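Local coordinates for peroxisomal fatty acid beta-oxidation multifunctional protein MFP2 (Arabidopsis thaliana, PDB 2WTB) that hydrates long-chain enoyl-CoA esters and oxidises the resulting 3-hydroxyacyl-CoAs in peroxisomal fatty acid beta-oxidation during seed germination, at residues E638-F643 with V712-P717; D653-G658 with G670-A675. All blocks are in the same frame, centred on the assembly; numbering follows the deposited sequence.

Contact 1: residues E638-F643 with V712-P717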
ATOM      1  N   GLU A 638     -22.311  -7.325  -0.485  1.00 64.67           N
ATOM      2  CA  GLU A 638     -21.663  -8.385  -1.243  1.00 59.82           C
ATOM      3  C   GLU A 638     -20.387  -8.839  -0.548  1.00 64.37           C
ATOM      4  O   GLU A 638     -20.064 -10.028  -0.535  1.00 67.07           O
ATOM      5  CB  GLU A 638     -21.358  -7.914  -2.666  1.00 59.80           C
ATOM      6  CG  GLU A 638     -20.958  -9.029  -3.614  1.00 66.55           C
ATOM      7  CD  GLU A 638     -22.053 -10.063  -3.794  1.00 71.51           C
ATOM      8  OE1 GLU A 638     -23.240  -9.677  -3.834  1.00 76.49           O
ATOM      9  OE2 GLU A 638     -21.725 -11.263  -3.900  1.00 73.28           O
ATOM     10  N   ALA A 639     -19.667  -7.883   0.030  1.00 59.96           N
ATOM     11  CA  ALA A 639     -18.463  -8.186   0.788  1.00 48.45           C
ATOM     12  C   ALA A 639     -18.786  -9.139   1.931  1.00 65.66           C
ATOM     13  O   ALA A 639     -17.982 -10.004   2.277  1.00 80.35           O
ATOM     14  CB  ALA A 639     -17.840  -6.910   1.326  1.00 47.85           C
ATOM     15  N   CYS A 640     -19.970  -8.976   2.513  1.00 65.24           N
ATOM     16  CA  CYS A 640     -20.404  -9.822   3.617  1.00 63.81           C
ATOM     17  C   CYS A 640     -20.713 -11.240   3.151  1.00 65.27           C
ATOM     18  O   CYS A 640     -20.402 -12.206   3.844  1.00 66.61           O
ATOM     19  CB  CYS A 640     -21.617  -9.213   4.319  1.00 69.09           C
ATOM     20  SG  CYS A 640     -21.231  -7.734   5.276  1.00 71.99           S
ATOM     21  N   ARG A 641     -21.330 -11.359   1.979  1.00 62.08           N
ATOM     22  CA  ARG A 641     -21.556 -12.663   1.369  1.00 55.47           C
ATOM     23  C   ARG A 641     -20.215 -13.362   1.170  1.00 69.49           C
ATOM     24  O   ARG A 641     -20.042 -14.526   1.536  1.00 64.19           O
ATOM     25  CB  ARG A 641     -22.261 -12.513   0.022  1.00 52.74           C
ATOM     26  CG  ARG A 641     -23.660 -11.921   0.092  1.00 60.51           C
ATOM     27  CD  ARG A 641     -24.364 -12.041  -1.255  1.00 63.69           C
ATOM     28  NE  ARG A 641     -25.766 -11.631  -1.195  1.00 65.97           N
ATOM     29  CZ  ARG A 641     -26.204 -10.420  -1.521  1.00 74.68           C
ATOM     30  NH1 ARG A 641     -25.348  -9.491  -1.927  1.00 77.88           N
ATOM     31  NH2 ARG A 641     -27.496 -10.134  -1.439  1.00 69.32           N
ATOM     32  N   VAL A 642     -19.266 -12.634   0.591  1.00 61.90           N
ATOM     33  CA  VAL A 642     -17.923 -13.153   0.368  1.00 65.55           C
ATOM     34  C   VAL A 642     -17.257 -13.561   1.676  1.00 68.89           C
ATOM     35  O   VAL A 642     -16.632 -14.618   1.763  1.00 80.33           O
ATOM     36  CB  VAL A 642     -17.037 -12.117  -0.352  1.00 60.35           C
ATOM     37  CG1 VAL A 642     -15.564 -12.462  -0.187  1.00 56.31           C
ATOM     38  CG2 VAL A 642     -17.413 -12.030  -1.820  1.00 53.34           C
ATOM     39  N   PHE A 643     -17.397 -12.720   2.693  1.00 65.69           N
ATOM     40  CA  PHE A 643     -16.778 -12.979   3.987  1.00 63.16           C
ATOM     41  C   PHE A 643     -17.439 -14.149   4.707  1.00 71.20           C
ATOM     42  O   PHE A 643     -16.764 -14.976   5.321  1.00 75.61           O
ATOM     43  CB  PHE A 643     -16.832 -11.726   4.859  1.00 61.07           C
ATOM     44  CG  PHE A 643     -16.215 -11.905   6.211  1.00 57.69           C
ATOM     45  CD1 PHE A 643     -14.948 -12.449   6.341  1.00 65.29           C
ATOM     46  CD2 PHE A 643     -16.893 -11.518   7.352  1.00 50.66           C
ATOM     47  CE1 PHE A 643     -14.374 -12.613   7.585  1.00 55.41           C
ATOM     48  CE2 PHE A 643     -16.322 -11.677   8.598  1.00 58.25           C
ATOM     49  CZ  PHE A 643     -15.060 -12.226   8.714  1.00 58.26           C
ATOM     50  N   VAL A 712     -24.107  -5.741  16.066  1.00 95.90           N
ATOM     51  CA  VAL A 712     -22.747  -6.236  16.253  1.00 94.42           C
ATOM     52  C   VAL A 712     -21.855  -5.888  15.062  1.00 85.53           C
ATOM     53  O   VAL A 712     -22.343  -5.486  14.006  1.00 85.29           O
ATOM     54  CB  VAL A 712     -22.732  -7.760  16.475  1.00100.75           C
ATOM     55  CG1 VAL A 712     -23.447  -8.117  17.770  1.00100.53           C
ATOM     56  CG2 VAL A 712     -23.374  -8.473  15.296  1.00103.51           C
ATOM     57  N   LEU A 713     -20.545  -6.048  15.236  1.00 74.25           N
ATOM     58  CA  LEU A 713     -19.590  -5.714  14.184  1.00 78.16           C
ATOM     59  C   LEU A 713     -19.591  -6.749  13.063  1.00 80.09           C
ATOM     60  O   LEU A 713     -19.698  -7.949  13.314  1.00 87.46           O
ATOM     61  CB  LEU A 713     -18.178  -5.561  14.756  1.00 72.98           C
ATOM     62  CG  LEU A 713     -18.011  -4.573  15.913  1.00 71.84           C
ATOM     63  CD1 LEU A 713     -18.372  -5.233  17.238  1.00 73.68           C
ATOM     64  CD2 LEU A 713     -16.591  -4.036  15.953  1.00 59.85           C
ATOM     65  N   LEU A 714     -19.469  -6.276  11.827  1.00 73.12           N
ATOM     66  CA  LEU A 714     -19.495  -7.150  10.661  1.00 72.82           C
ATOM     67  C   LEU A 714     -18.133  -7.787  10.400  1.00 69.65           C
ATOM     68  O   LEU A 714     -18.045  -8.879   9.840  1.00 79.87           O
ATOM     69  CB  LEU A 714     -19.948  -6.377   9.420  1.00 73.70           C
ATOM     70  CG  LEU A 714     -21.354  -5.775   9.447  1.00 73.83           C
ATOM     71  CD1 LEU A 714     -21.630  -5.003   8.165  1.00 66.34           C
ATOM     72  CD2 LEU A 714     -22.398  -6.859   9.660  1.00 72.93           C
ATOM     73  N   SER A 715     -17.074  -7.094  10.801  1.00 62.69           N
ATOM     74  CA  SER A 715     -15.717  -7.560  10.547  1.00 74.51           C
ATOM     75  C   SER A 715     -15.316  -8.663  11.520  1.00 82.33           C
ATOM     76  O   SER A 715     -14.281  -9.306  11.351  1.00 78.44           O
ATOM     77  CB  SER A 715     -14.726  -6.396  10.624  1.00 71.47           C
ATOM     78  OG  SER A 715     -14.945  -5.473   9.570  1.00 65.39           O
ATOM     79  N   ALA A 716     -16.144  -8.875  12.538  1.00 88.70           N
ATOM     80  CA  ALA A 716     -15.899  -9.925  13.517  1.00 82.66           C
ATOM     81  C   ALA A 716     -15.825 -11.284  12.830  1.00 77.08           C
ATOM     82  O   ALA A 716     -16.577 -11.549  11.890  1.00 57.47           O
ATOM     83  CB  ALA A 716     -16.986  -9.924  14.580  1.00 80.72           C
ATOM     84  N   PRO A 717     -14.911 -12.147  13.297  1.00 66.10           N
ATOM     85  CA  PRO A 717     -14.699 -13.477  12.718  1.00 70.66           C
ATOM     86  C   PRO A 717     -15.996 -14.265  12.606  1.00 72.67           C
ATOM     87  O   PRO A 717     -16.875 -14.133  13.458  1.00 73.43           O
ATOM     88  CB  PRO A 717     -13.762 -14.146  13.727  1.00 67.17           C
ATOM     89  CG  PRO A 717     -13.012 -13.014  14.335  1.00 62.96           C
ATOM     90  CD  PRO A 717     -13.996 -11.883  14.421  1.00 64.32           C
TER

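Contact 2: residues D653-G658 with G670-A675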
ATOM      1  N   ASP A 653      -8.725  -8.673   4.943  1.00 55.53           N
ATOM      2  CA  ASP A 653      -8.288  -8.995   3.588  1.00 55.83           C
ATOM      3  C   ASP A 653      -9.183  -8.314   2.553  1.00 68.00           C
ATOM      4  O   ASP A 653      -8.704  -7.817   1.533  1.00 67.67           O
ATOM      5  CB  ASP A 653      -8.262 -10.505   3.361  1.00 51.39           C
ATOM      6  CG  ASP A 653      -7.027 -11.169   3.960  1.00 64.45           C
ATOM      7  OD1 ASP A 653      -6.066 -10.451   4.315  1.00 56.88           O
ATOM      8  OD2 ASP A 653      -7.019 -12.414   4.067  1.00 73.97           O
ATOM      9  N   LEU A 654     -10.485  -8.293   2.824  1.00 58.74           N
ATOM     10  CA  LEU A 654     -11.434  -7.604   1.958  1.00 57.71           C
ATOM     11  C   LEU A 654     -11.119  -6.109   1.882  1.00 69.50           C
ATOM     12  O   LEU A 654     -11.250  -5.491   0.825  1.00 63.93           O
ATOM     13  CB  LEU A 654     -12.863  -7.819   2.453  1.00 49.37           C
ATOM     14  CG  LEU A 654     -13.418  -9.236   2.300  1.00 60.99           C
ATOM     15  CD1 LEU A 654     -14.898  -9.259   2.642  1.00 67.52           C
ATOM     16  CD2 LEU A 654     -13.183  -9.750   0.889  1.00 51.95           C
ATOM     17  N   ASP A 655     -10.701  -5.539   3.009  1.00 68.35           N
ATOM     18  CA  ASP A 655     -10.320  -4.131   3.064  1.00 67.10           C
ATOM     19  C   ASP A 655      -9.190  -3.833   2.087  1.00 73.69           C
ATOM     20  O   ASP A 655      -9.339  -2.996   1.194  1.00 76.07           O
ATOM     21  CB  ASP A 655      -9.909  -3.739   4.486  1.00 68.08           C
ATOM     22  CG  ASP A 655     -11.077  -3.745   5.454  1.00 75.23           C
ATOM     23  OD1 ASP A 655     -12.221  -3.526   5.005  1.00 73.48           O
ATOM     24  OD2 ASP A 655     -10.854  -3.964   6.664  1.00 76.84           O
ATOM     25  N   ILE A 656      -8.064  -4.521   2.260  1.00 69.44           N
ATOM     26  CA  ILE A 656      -6.915  -4.359   1.372  1.00 63.99           C
ATOM     27  C   ILE A 656      -7.297  -4.613  -0.083  1.00 59.74           C
ATOM     28  O   ILE A 656      -6.825  -3.921  -0.987  1.00 66.50           O
ATOM     29  CB  ILE A 656      -5.741  -5.289   1.769  1.00 63.43           C
ATOM     30  CG1 ILE A 656      -4.752  -4.549   2.670  1.00 64.48           C
ATOM     31  CG2 ILE A 656      -4.996  -5.774   0.538  1.00 61.93           C
ATOM     32  CD1 ILE A 656      -5.387  -3.857   3.840  1.00 73.36           C
ATOM     33  N   ALA A 657      -8.158  -5.599  -0.307  1.00 48.39           N
ATOM     34  CA  ALA A 657      -8.567  -5.953  -1.661  1.00 46.94           C
ATOM     35  C   ALA A 657      -9.265  -4.789  -2.355  1.00 55.79           C
ATOM     36  O   ALA A 657      -8.839  -4.347  -3.420  1.00 60.62           O
ATOM     37  CB  ALA A 657      -9.456  -7.189  -1.650  1.00 46.31           C
ATOM     38  N   GLY A 658     -10.338  -4.294  -1.745  1.00 64.54           N
ATOM     39  CA  GLY A 658     -11.063  -3.163  -2.289  1.00 59.94           C
ATOM     40  C   GLY A 658     -10.160  -1.958  -2.441  1.00 70.68           C
ATOM     41  O   GLY A 658     -10.192  -1.263  -3.456  1.00 81.94           O
ATOM     42  N   GLY A 670     -11.079   0.688   4.561  1.00 63.81           N
ATOM     43  CA  GLY A 670     -11.443  -0.394   3.666  1.00 64.62           C
ATOM     44  C   GLY A 670     -12.941  -0.619   3.677  1.00 64.94           C
ATOM     45  O   GLY A 670     -13.631  -0.164   4.585  1.00 58.79           O
ATOM     46  N   ILE A 671     -13.445  -1.331   2.675  1.00 71.69           N
ATOM     47  CA  ILE A 671     -14.883  -1.510   2.508  1.00 66.20           C
ATOM     48  C   ILE A 671     -15.553  -2.058   3.771  1.00 61.24           C
ATOM     49  O   ILE A 671     -16.676  -1.679   4.097  1.00 64.49           O
ATOM     50  CB  ILE A 671     -15.203  -2.424   1.305  1.00 77.05           C
ATOM     51  CG1 ILE A 671     -16.337  -1.839   0.461  1.00 90.87           C
ATOM     52  CG2 ILE A 671     -15.540  -3.831   1.772  1.00 84.95           C
ATOM     53  CD1 ILE A 671     -17.700  -1.989   1.083  1.00 96.20           C
ATOM     54  N   MET A 672     -14.860  -2.939   4.488  1.00 63.63           N
ATOM     55  CA  MET A 672     -15.427  -3.549   5.687  1.00 68.62           C
ATOM     56  C   MET A 672     -15.187  -2.691   6.924  1.00 71.17           C
ATOM     57  O   MET A 672     -16.091  -2.498   7.736  1.00 73.23           O
ATOM     58  CB  MET A 672     -14.874  -4.961   5.899  1.00 72.39           C
ATOM     59  CG  MET A 672     -15.263  -5.953   4.814  1.00 74.02           C
ATOM     60  SD  MET A 672     -17.008  -6.416   4.846  1.00 68.21           S
ATOM     61  CE  MET A 672     -17.088  -7.318   6.391  1.00 71.47           C
ATOM     62  N   PHE A 673     -13.971  -2.176   7.065  1.00 55.22           N
ATOM     63  CA  PHE A 673     -13.653  -1.268   8.164  1.00 61.15           C
ATOM     64  C   PHE A 673     -14.573  -0.048   8.134  1.00 72.91           C
ATOM     65  O   PHE A 673     -14.974   0.466   9.178  1.00 81.99           O
ATOM     66  CB  PHE A 673     -12.190  -0.829   8.092  1.00 57.52           C
ATOM     67  CG  PHE A 673     -11.777   0.094   9.205  1.00 66.90           C
ATOM     68  CD1 PHE A 673     -11.132  -0.397  10.326  1.00 65.93           C
ATOM     69  CD2 PHE A 673     -12.028   1.456   9.127  1.00 70.25           C
ATOM     70  CE1 PHE A 673     -10.746   0.451  11.350  1.00 70.54           C
ATOM     71  CE2 PHE A 673     -11.647   2.307  10.150  1.00 72.62           C
ATOM     72  CZ  PHE A 673     -11.004   1.805  11.260  1.00 64.74           C
ATOM     73  N   TRP A 674     -14.902   0.405   6.927  1.00 72.96           N
ATOM     74  CA  TRP A 674     -15.772   1.560   6.739  1.00 67.75           C
ATOM     75  C   TRP A 674     -17.209   1.207   7.100  1.00 71.24           C
ATOM     76  O   TRP A 674     -17.907   1.991   7.740  1.00 63.87           O
ATOM     77  CB  TRP A 674     -15.688   2.055   5.292  1.00 62.73           C
ATOM     78  CG  TRP A 674     -16.627   3.177   4.964  1.00 73.76           C
ATOM     79  CD1 TRP A 674     -16.528   4.475   5.374  1.00 71.81           C
ATOM     80  CD2 TRP A 674     -17.799   3.108   4.139  1.00 68.05           C
ATOM     81  NE1 TRP A 674     -17.568   5.213   4.867  1.00 66.18           N
ATOM     82  CE2 TRP A 674     -18.363   4.399   4.104  1.00 64.52           C
ATOM     83  CE3 TRP A 674     -18.430   2.078   3.434  1.00 66.88           C
ATOM     84  CZ2 TRP A 674     -19.525   4.689   3.390  1.00 68.84           C
ATOM     85  CZ3 TRP A 674     -19.585   2.368   2.724  1.00 76.00           C
ATOM     86  CH2 TRP A 674     -20.120   3.663   2.708  1.00 74.89           C
ATOM     87  N   ALA A 675     -17.639   0.016   6.694  1.00 67.28           N
ATOM     88  CA  ALA A 675     -18.985  -0.463   7.000  1.00 73.81           C
ATOM     89  C   ALA A 675     -19.255  -0.452   8.501  1.00 74.23           C
ATOM     90  O   ALA A 675     -20.307   0.007   8.944  1.00 75.70           O
ATOM     91  CB  ALA A 675     -19.199  -1.862   6.427  1.00 66.12           C
TER

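Contact 1: residues E638-F643 with V712-P717
Cys640 and Leu714 bring the two backbones nearest, 7.6 Å from CA to CA, and the CA of Phe643 pairs with that of Ser715, 8.6 Å away, a turn later. Residues 638-643 are helix, whereas 712-717 follow an irregular path. No hydrogen bond joins them, so the contact rests on Phe643 and Cys640 of the helix meeting backbone carbonyls and the Leu714 side chain. Phe643 CG stands anti to the backbone N (chi1 -180°), which sends the ring out from the helix to the bend at 714-717. There CE2 lies 3.3 Å from Ala716 O, which sits in the ring plane at its edge, and 3.5 Å from the oblique Leu714 O. The aromatic rim meets carbonyl oxygens, probably a favourable pairing, at least for the in-plane Ala716 O. Pro717 CA adds an apolar neighbour at the edge, 4.2 Å from Phe643 CZ. A turn earlier, Cys640 SG touches Leu714 CD1 at 4.0 Å. Asp676 accepts hydrogen bonds from the backbone N of Leu714 and Ser715, and Arg707 donates to Ala716 O, which probably helps to hold the bend. The contact packs the segment after helix 702-710 against helix 624-644, with helices 651-662 and 671-678 alongside.

Contact 2: residues D653-G658 with G670-A675
Asp655 OD1 accepts two backbone N-H groups from the first turn of helix 671-678. Met672 N lies 2.8 Å from Asp655 OD1, almost in line with the C-O bond, although the N-H...O angle is only 138°. The bond from Phe673 N to Asp655 OD1 is straighter, 159° over 3.0 Å, and arrives on the syn side, somewhat out of the carboxylate plane. One oxygen thus satisfies two amides at a helix start, where no preceding turn supplies acceptors, and its negative charge would probably interact favourably with the helix dipole. With an alanine here in place of Asp655, the Met672 and Phe673 amides are likely to lose their shared buried acceptor, weakening the tie between the helices. Gly670, at the N-cap position, comes within 3.9 Å of Asp655, CA to CA; a CB modelled on it would clash with Asp655 CB, evidence that the close approach depends on glycine. Outside this polar centre, Leu654 CB packs 3.8 Å from Met672 CG. Met672 CG is also 4.0 Å from Leu654 CD1, and SD lies 4.2 Å from the same CD1 before the bent chain leads away. The axes of the two short helical segments approach to 8.0 Å, their N-to-C directions 115° apart. Helix 281-294 borders the pair through His288, which meets Asp655 and the Phe673 ring, while helices 498-514 and 624-644 pack against Leu654, Ile671 and Met672.

From the N terminus, the chain passes through the hydratase/isomerase and NAD-binding regions before reaching helix 624-644, the first partner of contact 1. Helix 651-662 follows, and after 11 intervening residues the chain returns at 670-675, closing the short loop of contact 2. After helices 680-694 and 702-710, residues 712-717 close the wider loop of contact 1, which therefore encloses contact 2 without crossing it. The centres lie 10 Å apart and the contacts touch directly: Ala639 CB meets Met672 SD at 3.7 Å, and Val642 CG1 meets Leu654 CD2 at 3.8 Å. Together they join the C-terminal tail to three helices in one helical region.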